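Local coordinates for protein rutinosidase (Aspergillus niger, PDB 6I1A) that is a secreted family 5 glycoside hydrolase that splits the disaccharide rutinose from flavonoid glycosides such as rutin, at residues A[30-35]-A[92-97]; A[37-42]-A[343-348]; A[304-309]-A[335-340]; A[310-315]-A[355-360]. One frame throughout, in Å; residues are numbered along the deposited sequence.

Interaction 1 of 4, residues A[30-35]-A[92-97]. With EDO (1,2-ethanediol), chain M.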
# COMPACT_ATOMS: atom_id res chain seq x y z
N TRP A 30 4.20 -2.56 -29.53
CA TRP A 30 3.92 -2.79 -30.97
C TRP A 30 3.57 -1.46 -31.63
O TRP A 30 4.36 -0.95 -32.45
CB TRP A 30 2.85 -3.83 -31.14
CG TRP A 30 2.40 -4.05 -32.56
CD1 TRP A 30 3.17 -4.07 -33.71
CD2 TRP A 30 1.07 -4.35 -32.99
NE1 TRP A 30 2.40 -4.34 -34.80
CE2 TRP A 30 1.09 -4.51 -34.40
CE3 TRP A 30 -0.15 -4.47 -32.33
CZ2 TRP A 30 -0.07 -4.83 -35.10
CZ3 TRP A 30 -1.27 -4.74 -33.05
CH2 TRP A 30 -1.25 -4.95 -34.41
N LEU A 31 2.45 -0.89 -31.22
CA LEU A 31 2.00 0.43 -31.71
C LEU A 31 2.38 1.57 -30.76
O LEU A 31 2.20 2.73 -31.13
CB LEU A 31 0.49 0.39 -31.99
CG LEU A 31 0.05 -0.73 -32.92
CD1 LEU A 31 -1.46 -0.72 -33.15
CD2 LEU A 31 0.81 -0.68 -34.26
N GLU A 32 2.93 1.26 -29.59
CA GLU A 32 3.53 2.23 -28.68
C GLU A 32 4.86 1.64 -28.21
O GLU A 32 4.87 0.40 -27.96
CB GLU A 32 2.59 2.53 -27.51
CG GLU A 32 2.07 1.32 -26.71
CD GLU A 32 2.97 0.78 -25.62
OE1 GLU A 32 2.95 -0.43 -25.42
OE2 GLU A 32 3.60 1.60 -24.91
N GLN A 33 5.87 2.46 -28.06
CA GLN A 33 7.25 1.91 -27.87
C GLN A 33 7.71 2.23 -26.45
O GLN A 33 7.47 3.33 -25.94
CB GLN A 33 8.23 2.53 -28.88
CG GLN A 33 7.72 2.51 -30.32
CD GLN A 33 7.27 1.16 -30.76
OE1 GLN A 33 7.83 0.09 -30.42
NE2 GLN A 33 6.22 1.13 -31.59
N GLU A 34 8.45 1.26 -25.84
CA GLU A 34 9.04 1.46 -24.52
C GLU A 34 10.42 0.77 -24.47
O GLU A 34 10.54 -0.30 -25.01
CB GLU A 34 8.15 0.82 -23.43
CG GLU A 34 6.72 1.36 -23.43
CD GLU A 34 5.80 0.67 -22.43
OE1 GLU A 34 6.33 0.29 -21.34
OE2 GLU A 34 4.64 0.45 -22.76
N SER A 35 11.32 1.39 -23.75
CA SER A 35 12.74 0.94 -23.69
C SER A 35 12.86 -0.48 -23.17
O SER A 35 13.70 -1.22 -23.69
CB SER A 35 13.54 1.88 -22.86
OG SER A 35 13.20 1.86 -21.48
N ARG A 92 -5.78 -7.01 -25.73
CA ARG A 92 -5.76 -5.58 -25.36
C ARG A 92 -4.67 -4.94 -26.18
O ARG A 92 -3.50 -5.43 -26.20
CB ARG A 92 -5.50 -5.40 -23.88
CG ARG A 92 -5.39 -3.94 -23.47
CD ARG A 92 -5.50 -3.74 -21.98
NE ARG A 92 -5.46 -2.37 -21.48
CZ ARG A 92 -4.39 -1.71 -21.07
NH1 ARG A 92 -3.16 -2.23 -21.14
NH2 ARG A 92 -4.57 -0.50 -20.52
N ILE A 93 -4.98 -3.88 -26.93
CA ILE A 93 -4.09 -3.27 -27.90
C ILE A 93 -3.80 -1.82 -27.56
O ILE A 93 -4.62 -0.92 -27.88
CB ILE A 93 -4.58 -3.44 -29.36
CG1 ILE A 93 -5.02 -4.86 -29.66
CG2 ILE A 93 -3.49 -2.94 -30.27
CD1 ILE A 93 -5.49 -5.11 -31.07
N PRO A 94 -2.68 -1.53 -26.88
CA PRO A 94 -2.27 -0.17 -26.57
C PRO A 94 -1.86 0.55 -27.86
O PRO A 94 -1.08 0.03 -28.65
CB PRO A 94 -1.08 -0.33 -25.62
CG PRO A 94 -1.29 -1.69 -25.04
CD PRO A 94 -1.83 -2.52 -26.18
N THR A 95 -2.39 1.76 -28.03
CA THR A 95 -2.06 2.63 -29.17
C THR A 95 -1.62 3.99 -28.62
O THR A 95 -2.06 4.42 -27.52
CB THR A 95 -3.26 2.78 -30.10
OG1 THR A 95 -4.36 3.49 -29.50
CG2 THR A 95 -3.78 1.46 -30.62
N THR A 96 -0.80 4.70 -29.39
CA THR A 96 -0.59 6.13 -29.09
C THR A 96 -1.78 6.92 -29.66
O THR A 96 -2.42 6.48 -30.60
CB THR A 96 0.71 6.69 -29.64
OG1 THR A 96 0.58 6.78 -31.07
CG2 THR A 96 1.90 5.82 -29.29
N TYR A 97 -1.98 8.11 -29.13
CA TYR A 97 -3.07 8.96 -29.71
C TYR A 97 -2.73 9.29 -31.16
O TYR A 97 -3.65 9.63 -31.92
CB TYR A 97 -3.35 10.23 -28.91
CG TYR A 97 -2.22 11.19 -28.82
CD1 TYR A 97 -1.90 12.01 -29.90
CD2 TYR A 97 -1.40 11.28 -27.69
CE1 TYR A 97 -0.86 12.91 -29.84
CE2 TYR A 97 -0.34 12.17 -27.64
CZ TYR A 97 -0.08 13.01 -28.72
OH TYR A 97 1.00 13.86 -28.69
C1 EDO M . 17.13 -0.77 -23.15
O1 EDO M . 18.11 -1.67 -23.64
C2 EDO M . 16.30 -1.46 -22.12
O2 EDO M . 15.73 -2.69 -22.49
O HOH W 1 1.16 -1.62 -28.83
O HOH W 2 0.15 4.19 -32.13

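Interaction 2 of 4, residues A[37-42]-A[343-348]. With NAG (2-acetamido-2-deoxy-beta-D-glucopyranose), chain G; EDO (1,2-ethanediol), chain M.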
# COMPACT_ATOMS: atom_id res chain seq x y z
N ILE A 37 10.91 -3.19 -23.34
CA ILE A 37 10.24 -4.33 -24.01
C ILE A 37 11.16 -5.05 -25.02
O ILE A 37 11.07 -6.25 -25.22
CB ILE A 37 8.93 -3.85 -24.68
CG1 ILE A 37 8.01 -3.39 -23.56
CG2 ILE A 37 8.34 -4.97 -25.53
CD1 ILE A 37 6.69 -2.74 -24.04
N ASP A 38 12.02 -4.28 -25.70
CA ASP A 38 12.89 -4.81 -26.79
C ASP A 38 14.20 -4.01 -26.69
O ASP A 38 14.29 -2.84 -27.10
CB ASP A 38 12.21 -4.74 -28.14
CG ASP A 38 12.99 -5.30 -29.31
OD1 ASP A 38 14.22 -5.34 -29.21
OD2 ASP A 38 12.37 -5.61 -30.32
N SER A 39 15.23 -4.61 -26.08
CA SER A 39 16.52 -3.91 -25.83
C SER A 39 17.25 -3.65 -27.15
O SER A 39 17.86 -2.60 -27.21
CB SER A 39 17.40 -4.77 -24.89
OG SER A 39 16.71 -5.01 -23.67
N LEU A 40 17.20 -4.58 -28.10
CA LEU A 40 17.97 -4.40 -29.36
C LEU A 40 17.36 -3.22 -30.11
O LEU A 40 18.11 -2.29 -30.48
CB LEU A 40 17.90 -5.67 -30.19
CG LEU A 40 18.59 -5.59 -31.56
CD1 LEU A 40 20.02 -5.08 -31.41
CD2 LEU A 40 18.57 -6.96 -32.21
N PHE A 41 16.04 -3.16 -30.11
CA PHE A 41 15.37 -2.03 -30.81
C PHE A 41 15.80 -0.73 -30.17
O PHE A 41 16.14 0.25 -30.87
CB PHE A 41 13.86 -2.27 -30.77
CG PHE A 41 13.10 -1.13 -31.39
CD1 PHE A 41 13.05 -1.02 -32.76
CD2 PHE A 41 12.42 -0.22 -30.61
CE1 PHE A 41 12.31 0.03 -33.33
CE2 PHE A 41 11.72 0.83 -31.18
CZ PHE A 41 11.72 0.97 -32.56
N TRP A 42 15.63 -0.59 -28.87
CA TRP A 42 15.90 0.65 -28.14
C TRP A 42 17.36 1.05 -28.26
O TRP A 42 17.70 2.24 -28.46
CB TRP A 42 15.46 0.59 -26.68
CG TRP A 42 15.11 1.94 -26.15
CD1 TRP A 42 15.85 2.82 -25.45
CD2 TRP A 42 13.84 2.61 -26.41
NE1 TRP A 42 15.16 3.97 -25.19
CE2 TRP A 42 13.92 3.86 -25.81
CE3 TRP A 42 12.67 2.21 -27.05
CZ2 TRP A 42 12.83 4.74 -25.79
CZ3 TRP A 42 11.59 3.09 -27.05
CH2 TRP A 42 11.69 4.33 -26.44
N THR A 343 11.44 -9.03 -25.43
CA THR A 343 12.85 -9.53 -25.53
C THR A 343 13.80 -8.71 -24.69
O THR A 343 15.05 -9.05 -24.70
CB THR A 343 13.31 -9.62 -26.97
OG1 THR A 343 13.20 -8.30 -27.47
CG2 THR A 343 12.47 -10.61 -27.73
N GLY A 344 13.34 -7.77 -23.88
CA GLY A 344 14.14 -6.93 -23.00
C GLY A 344 14.99 -7.78 -22.07
O GLY A 344 14.46 -8.70 -21.45
N ASN A 345 16.25 -7.43 -21.93
CA ASN A 345 17.15 -8.31 -21.14
C ASN A 345 17.63 -7.59 -19.91
O ASN A 345 18.65 -8.05 -19.28
CB ASN A 345 18.22 -8.83 -22.09
CG ASN A 345 19.10 -7.72 -22.61
OD1 ASN A 345 19.08 -6.61 -22.12
ND2 ASN A 345 19.89 -8.05 -23.59
N THR A 346 16.90 -6.61 -19.38
CA THR A 346 17.21 -5.97 -18.09
C THR A 346 17.23 -7.07 -16.99
O THR A 346 16.35 -7.94 -16.94
CB THR A 346 16.19 -4.90 -17.70
OG1 THR A 346 16.11 -3.95 -18.77
CG2 THR A 346 16.55 -4.18 -16.40
N SER A 347 18.28 -7.06 -16.16
CA SER A 347 18.35 -8.00 -15.01
C SER A 347 17.21 -7.82 -13.99
O SER A 347 16.64 -6.72 -13.87
CB SER A 347 19.67 -7.80 -14.31
OG SER A 347 19.89 -8.94 -13.55
N VAL A 348 16.77 -8.92 -13.37
CA VAL A 348 15.81 -8.87 -12.24
C VAL A 348 16.58 -9.23 -10.96
O VAL A 348 17.57 -9.95 -11.07
CB VAL A 348 14.61 -9.79 -12.50
CG1 VAL A 348 13.94 -9.43 -13.84
CG2 VAL A 348 15.01 -11.25 -12.44
C1 NAG G . 20.81 -7.04 -24.13
C2 NAG G . 22.27 -7.48 -23.94
C3 NAG G . 23.17 -6.52 -24.67
C4 NAG G . 22.79 -6.44 -26.10
C5 NAG G . 21.34 -5.96 -26.11
C6 NAG G . 20.75 -5.75 -27.48
C7 NAG G . 22.53 -8.59 -21.77
C8 NAG G . 22.51 -9.89 -22.52
N2 NAG G . 22.56 -7.44 -22.48
O3 NAG G . 24.52 -6.98 -24.50
O4 NAG G . 23.60 -5.43 -26.80
O5 NAG G . 20.58 -7.03 -25.49
O6 NAG G . 20.94 -6.94 -28.26
O7 NAG G . 22.40 -8.60 -20.56
C1 EDO M . 17.13 -0.77 -23.15
O1 EDO M . 18.11 -1.67 -23.64
C2 EDO M . 16.30 -1.46 -22.12
O2 EDO M . 15.73 -2.69 -22.49
O HOH W 3 11.07 -8.19 -29.44
O HOH W 4 16.04 -7.22 -27.30

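Interaction 3 of 4, residues A[304-309]-A[335-340]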
# COMPACT_ATOMS: atom_id res chain seq x y z
N TRP A 304 -0.97 -7.08 -15.87
CA TRP A 304 -0.26 -7.71 -14.74
C TRP A 304 0.91 -8.48 -15.29
O TRP A 304 0.99 -8.78 -16.50
CB TRP A 304 -1.19 -8.61 -13.90
CG TRP A 304 -1.54 -9.90 -14.57
CD1 TRP A 304 -2.29 -10.13 -15.68
CD2 TRP A 304 -1.07 -11.21 -14.13
NE1 TRP A 304 -2.38 -11.48 -15.93
CE2 TRP A 304 -1.63 -12.17 -15.01
CE3 TRP A 304 -0.26 -11.63 -13.07
CZ2 TRP A 304 -1.42 -13.53 -14.82
CZ3 TRP A 304 -0.06 -12.99 -12.88
CH2 TRP A 304 -0.64 -13.89 -13.77
N ALA A 305 1.85 -8.82 -14.41
CA ALA A 305 2.99 -9.67 -14.74
C ALA A 305 3.52 -10.28 -13.46
O ALA A 305 3.25 -9.77 -12.40
CB ALA A 305 4.04 -8.92 -15.52
N ILE A 306 4.34 -11.34 -13.59
CA ILE A 306 4.80 -12.14 -12.42
C ILE A 306 6.14 -11.69 -11.86
O ILE A 306 6.56 -12.31 -10.85
CB ILE A 306 4.83 -13.64 -12.74
CG1 ILE A 306 5.82 -13.97 -13.83
CG2 ILE A 306 3.46 -14.15 -13.00
CD1 ILE A 306 6.16 -15.48 -13.85
N GLN A 307 6.86 -10.71 -12.40
CA GLN A 307 8.13 -10.31 -11.79
C GLN A 307 7.88 -9.76 -10.40
O GLN A 307 7.03 -8.86 -10.18
CB GLN A 307 8.87 -9.30 -12.64
CG GLN A 307 10.23 -8.93 -11.99
CD GLN A 307 10.99 -7.83 -12.68
OE1 GLN A 307 10.80 -7.57 -13.88
NE2 GLN A 307 11.88 -7.19 -11.94
N ALA A 308 8.61 -10.33 -9.42
CA ALA A 308 8.63 -9.84 -8.02
C ALA A 308 9.75 -8.83 -7.77
O ALA A 308 10.65 -8.64 -8.60
CB ALA A 308 8.77 -11.04 -7.12
N THR A 309 9.70 -8.14 -6.63
CA THR A 309 10.71 -7.14 -6.28
C THR A 309 12.02 -7.84 -5.90
O THR A 309 13.09 -7.35 -6.31
CB THR A 309 10.20 -6.23 -5.18
OG1 THR A 309 9.04 -5.51 -5.66
CG2 THR A 309 11.26 -5.24 -4.76
N SER A 335 -8.32 -11.40 -17.11
CA SER A 335 -7.10 -10.60 -17.10
C SER A 335 -6.45 -10.62 -18.48
O SER A 335 -6.70 -11.53 -19.27
CB SER A 335 -6.14 -11.05 -16.02
OG SER A 335 -5.75 -12.42 -16.26
N SER A 336 -5.54 -9.68 -18.67
CA SER A 336 -4.67 -9.68 -19.86
C SER A 336 -3.24 -9.40 -19.45
O SER A 336 -2.93 -8.38 -18.84
CB SER A 336 -5.12 -8.74 -21.00
OG SER A 336 -5.46 -7.46 -20.58
N TYR A 337 -2.34 -10.33 -19.76
CA TYR A 337 -0.94 -10.29 -19.33
C TYR A 337 -0.18 -9.26 -20.12
O TYR A 337 -0.41 -9.05 -21.32
CB TYR A 337 -0.32 -11.68 -19.57
CG TYR A 337 0.92 -11.93 -18.76
CD1 TYR A 337 0.82 -12.42 -17.49
CD2 TYR A 337 2.18 -11.64 -19.25
CE1 TYR A 337 1.94 -12.66 -16.73
CE2 TYR A 337 3.32 -11.81 -18.46
CZ TYR A 337 3.18 -12.30 -17.18
OH TYR A 337 4.29 -12.49 -16.39
N TRP A 338 0.78 -8.62 -19.46
CA TRP A 338 1.75 -7.72 -20.12
C TRP A 338 3.03 -8.53 -20.27
O TRP A 338 3.71 -8.70 -19.25
CB TRP A 338 2.01 -6.44 -19.33
CG TRP A 338 2.80 -5.44 -20.12
CD1 TRP A 338 4.15 -5.32 -20.29
CD2 TRP A 338 2.20 -4.44 -20.98
NE1 TRP A 338 4.43 -4.29 -21.15
CE2 TRP A 338 3.25 -3.74 -21.60
CE3 TRP A 338 0.88 -4.03 -21.24
CZ2 TRP A 338 3.04 -2.66 -22.46
CZ3 TRP A 338 0.68 -2.98 -22.11
CH2 TRP A 338 1.73 -2.31 -22.69
N THR A 339 3.41 -8.99 -21.46
CA THR A 339 2.84 -8.71 -22.78
C THR A 339 3.10 -9.90 -23.69
O THR A 339 3.83 -10.87 -23.31
CB THR A 339 3.44 -7.40 -23.28
OG1 THR A 339 2.86 -7.05 -24.55
CG2 THR A 339 4.95 -7.43 -23.44
N ALA A 340 2.54 -9.90 -24.90
CA ALA A 340 2.65 -11.06 -25.80
C ALA A 340 4.11 -11.35 -26.15
O ALA A 340 4.49 -12.57 -26.08
CB ALA A 340 1.88 -10.76 -27.07
O HOH W 5 -3.76 -12.64 -18.19

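Interaction 4 of 4, residues A[310-315]-A[355-360]. With EDO (1,2-ethanediol), chain L.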
# COMPACT_ATOMS: atom_id res chain seq x y z
N TYR A 310 11.91 -8.96 -5.21
CA TYR A 310 13.11 -9.70 -4.75
C TYR A 310 12.99 -11.16 -5.15
O TYR A 310 11.94 -11.73 -5.38
CB TYR A 310 13.16 -9.62 -3.22
CG TYR A 310 13.24 -8.26 -2.63
CD1 TYR A 310 14.44 -7.54 -2.64
CD2 TYR A 310 12.13 -7.58 -2.17
CE1 TYR A 310 14.54 -6.26 -2.13
CE2 TYR A 310 12.22 -6.30 -1.63
CZ TYR A 310 13.42 -5.60 -1.64
OH TYR A 310 13.49 -4.34 -1.09
N ASN A 311 14.15 -11.83 -5.17
CA ASN A 311 14.21 -13.31 -5.21
C ASN A 311 13.26 -13.87 -6.27
O ASN A 311 12.45 -14.75 -5.99
CB ASN A 311 13.84 -13.92 -3.85
CG ASN A 311 14.81 -13.53 -2.76
OD1 ASN A 311 15.91 -13.07 -3.04
ND2 ASN A 311 14.39 -13.67 -1.52
N ASN A 312 13.47 -13.43 -7.50
CA ASN A 312 12.81 -14.05 -8.65
C ASN A 312 13.41 -15.40 -8.94
O ASN A 312 14.68 -15.50 -8.97
CB ASN A 312 12.85 -13.17 -9.89
CG ASN A 312 11.92 -11.96 -9.77
OD1 ASN A 312 10.72 -12.13 -10.01
ND2 ASN A 312 12.46 -10.80 -9.41
N THR A 313 12.57 -16.36 -9.15
CA THR A 313 13.01 -17.69 -9.60
C THR A 313 12.27 -18.11 -10.85
O THR A 313 11.02 -18.01 -10.98
CB THR A 313 12.89 -18.71 -8.47
OG1 THR A 313 11.53 -19.03 -8.22
CG2 THR A 313 13.37 -18.23 -7.12
N LEU A 314 13.04 -18.69 -11.74
CA LEU A 314 12.45 -19.25 -12.95
C LEU A 314 11.57 -20.45 -12.71
O LEU A 314 10.67 -20.77 -13.50
CB LEU A 314 13.60 -19.55 -13.92
CG LEU A 314 14.46 -18.35 -14.32
CD1 LEU A 314 15.73 -18.80 -15.02
CD2 LEU A 314 13.68 -17.45 -15.23
N ALA A 315 11.91 -21.22 -11.64
CA ALA A 315 11.22 -22.47 -11.36
C ALA A 315 9.72 -22.25 -11.04
O ALA A 315 8.96 -23.18 -11.26
CB ALA A 315 11.92 -23.16 -10.19
N LYS A 355 12.91 -10.66 -19.92
CA LYS A 355 12.30 -11.50 -20.92
C LYS A 355 11.86 -12.87 -20.41
O LYS A 355 10.96 -13.46 -20.99
CB LYS A 355 13.16 -11.63 -22.18
CG LYS A 355 14.48 -12.35 -21.97
CD LYS A 355 15.30 -12.50 -23.22
CE LYS A 355 16.67 -13.10 -22.94
NZ LYS A 355 16.55 -14.31 -22.09
N ASP A 356 12.45 -13.37 -19.32
CA ASP A 356 12.02 -14.66 -18.75
C ASP A 356 10.66 -14.57 -18.04
O ASP A 356 10.03 -15.61 -17.89
CB ASP A 356 13.10 -15.14 -17.76
CG ASP A 356 14.45 -15.42 -18.43
OD1 ASP A 356 14.44 -15.99 -19.51
OD2 ASP A 356 15.44 -15.00 -17.86
N TYR A 357 10.23 -13.37 -17.62
CA TYR A 357 9.03 -13.19 -16.77
C TYR A 357 7.95 -12.38 -17.50
O TYR A 357 6.83 -12.45 -17.01
CB TYR A 357 9.38 -12.48 -15.46
CG TYR A 357 10.42 -13.26 -14.65
CD1 TYR A 357 11.77 -13.04 -14.84
CD2 TYR A 357 10.02 -14.22 -13.73
CE1 TYR A 357 12.71 -13.75 -14.09
CE2 TYR A 357 10.94 -14.95 -12.99
CZ TYR A 357 12.27 -14.70 -13.19
OH TYR A 357 13.17 -15.41 -12.42
N TRP A 358 8.25 -11.68 -18.58
CA TRP A 358 7.30 -10.73 -19.24
C TRP A 358 6.87 -11.18 -20.64
O TRP A 358 6.10 -10.41 -21.25
CB TRP A 358 7.92 -9.34 -19.27
CG TRP A 358 8.12 -8.68 -17.95
CD1 TRP A 358 9.13 -8.90 -17.09
CD2 TRP A 358 7.29 -7.67 -17.38
NE1 TRP A 358 9.00 -8.07 -16.00
CE2 TRP A 358 7.84 -7.31 -16.14
CE3 TRP A 358 6.08 -7.07 -17.78
CZ2 TRP A 358 7.28 -6.33 -15.32
CZ3 TRP A 358 5.54 -6.10 -16.97
CH2 TRP A 358 6.10 -5.72 -15.76
N CYS A 359 7.31 -12.33 -21.15
CA CYS A 359 6.97 -12.78 -22.52
C CYS A 359 5.94 -13.87 -22.48
O CYS A 359 6.25 -15.04 -22.14
CB CYS A 359 8.22 -13.22 -23.25
SG CYS A 359 7.83 -13.60 -24.97
N TYR A 360 4.70 -13.57 -22.77
CA TYR A 360 3.65 -14.58 -22.69
C TYR A 360 3.85 -15.70 -23.71
O TYR A 360 3.51 -16.83 -23.44
CB TYR A 360 2.27 -13.95 -22.87
CG TYR A 360 1.16 -14.73 -22.27
CD1 TYR A 360 0.86 -14.66 -20.93
CD2 TYR A 360 0.42 -15.65 -23.01
CE1 TYR A 360 -0.19 -15.35 -20.37
CE2 TYR A 360 -0.64 -16.36 -22.48
CZ TYR A 360 -0.97 -16.20 -21.13
OH TYR A 360 -2.01 -16.87 -20.55
C1 EDO L . -4.69 -18.56 -21.47
O1 EDO L . -3.41 -18.48 -21.94
C2 EDO L . -4.91 -19.63 -20.49
O2 EDO L . -6.24 -19.49 -19.95

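Interaction 1 of 4, residues A[30-35]-A[92-97]
Glu32 lies against Pro94 and Thr96 at the end of strand 92-95, and its side chain can be followed outward. CB meets the methyl of Thr96, 3.8 Å from CG2. CG sits between the backbone N and the carbonyl carbon (chi1 54°) and touches Pro94 CB at 3.7 Å. A second bend at CG turns the carboxylate along the proline ring, where OE1 accepts from Gly29 N. OE2 approaches Glu34 OE2 to 2.7 Å, close enough that one of the two acids probably keeps a proton. Beside it, Leu31 also turns to the strand: its CB faces Pro94 O, and CD1 runs beside Thr95 CG2 at 4.1 Å. The Ile93 methyl CG2 continues this apolar row to Trp30 CZ3, while Leu31 CD2 rests over the centre of one face of that indole. No direct hydrogen bond joins the two segments. Two waters do so instead, one linking Leu31 N to Pro94 O, the other lying 2.7 Å from Leu31 O and 2.9 Å from Thr96 N. A loop following strand 22-26 thus folds over the C-terminal end of the adjacent parallel strand, the end at which TIM barrels of family 5 build their active sites.

Interaction 2 of 4, residues A[37-42]-A[343-348]
The carboxylate of Asp38 is flanked on its two faces: Thr343 OG1 stands over CG on one side, 3.5 Å away, and Phe41 N comes to OD1 from the other, well above the plane. The Phe41 bond is an N-cap at 3.0 Å; with CG anti to the Asp38 N (chi1 -178°), the carboxylate is carried to that amide. OD2 forms a salt bridge with Arg70, and a water between OD2, which it binds weakly, and Thr343 OG1 adds a link across the contact. Just before the cap residue, Ile37 O receives two amides: Thr343 N at 2.8 Å, nearly along the C=O axis, and Gly344 N more weakly. Ser39 OG accepts from Asn345 N at 3.0 Å and donates to O2 of an ethanediol at 2.8 Å, so the hydroxyl joins helix, loop and solvent molecule. Asn345 is glycosylated, ND2 being bonded to C1 of the N-acetylglucosamine, and the sugar leans back on the helix with C6 3.6 Å from Leu40 CA. The contact fastens the start of helix 39-45 to the loop that leaves strand 334-337 and leads to helix 355-358; Phe41 of the same helix packs on helices 52-59 and 63-73.

Interaction 3 of 4, residues A[304-309]-A[335-340]
Tyr337 swings its ring away from the backbone N (chi1 -160°), and Trp304 folds its indole back between its own N and carbonyl carbon (chi1 73°); together these turns set the two rings crosswise. The result is a T-shaped pair, the edge of Tyr337 directed at a face of Trp304 with planes 78° apart. CD1 leads, 3.5 Å from Trp304 CE2. Trp304 O, meanwhile, lies over the centre of one face of the phenol and accepts a nearly straight bond from Trp338 N at 3.0 Å. Farther along, the phenol skirts Ala305, whose CB is 3.9 Å from CZ. Its hydroxyl is held twice: Ile306 N donates to Tyr337 OH at 3.0 Å, and OH bonds onward to Tyr357 O. Ile306 CG1 closes in on the same oxygen, so the tip is enclosed by both polar and apolar groups. At the indole edge a water in the ring plane takes Trp304 NE1 at 2.9 Å and donates to Ser335 OG, bridging Trp304 and Ser335. The peptide after Trp338 is cis, as in many family 5 enzymes. Strands 299-308 and 334-337 lie side by side, joined through helix 317-331 in a beta-alpha-beta crossover; that helix covers the outer side with Leu325 and Trp328, while strand 22-26 binds the backbone of Ser335 and Tyr337 on the far flank.

Interaction 4 of 4, residues A[310-315]-A[355-360]
Tyr357 pushes its phenol end-on between Asn312 and Leu314, which lie on opposite sides of the ring plane. Asn312 crosses it obliquely, the amide inclined by 58° to the ring; CB approaches the hydroxyl, 3.4 Å from OH, and OD1 hangs over the rim of one face. The amide is occupied by backbone partners, OD1 taking Ala308 N and ND2 giving to Ala349 O, which fixes the orientation it presents to the ring. Leu314 meets the phenol at about a right angle, with CD2 3.7 Å from CZ. Thr313 O sits at the ring edge, 3.7 Å from CE2. The backbone N of Leu314 is also near the hydroxyl, but the angle is poor and no bond forms; Tyr357 OH is hydrogen-bonded to Gln351 O instead. In the TIM-barrel fold this is a meeting of two outlying pieces: the loop that leads from strand 299-308 to helix 317-331, and the short, weakly bonded helix 355-358 beyond strand 334-337. Leu314 CG stands opposite its carbonyl carbon (chi1 -60°), which lets the branch reach Asp356 as well, Leu314 CD2 lying 3.5 Å from Asp356 CB. Arg317 spans the two segments through backbone oxygens, NE binding Leu314 O and NH1 binding Asp356 O.

Overall arrangement
Interactions 1 and 3 are buried and reach the same parallel sheet of the barrel, whereas interactions 2 and 4 lie farther out and only partly buried. Their chemistry follows: waters and methyl contacts in interaction 1, crossed aromatic rings with backbone bonds in interaction 3, backbone and serine hydrogen bonds beside a helix cap and a glycan in interaction 2, apolar contact without cross-bonds in interaction 4. Trp338 of interaction 3 is a hub, touching Glu32 and Pro94 of interaction 1 and Ile37 of interaction 2. Interactions 3 and 4 share polar links, among them Gln307 to Trp358. Val348 carries interaction 2 onto Asn312 and Tyr357, and Trp42 packs on residues 33-35.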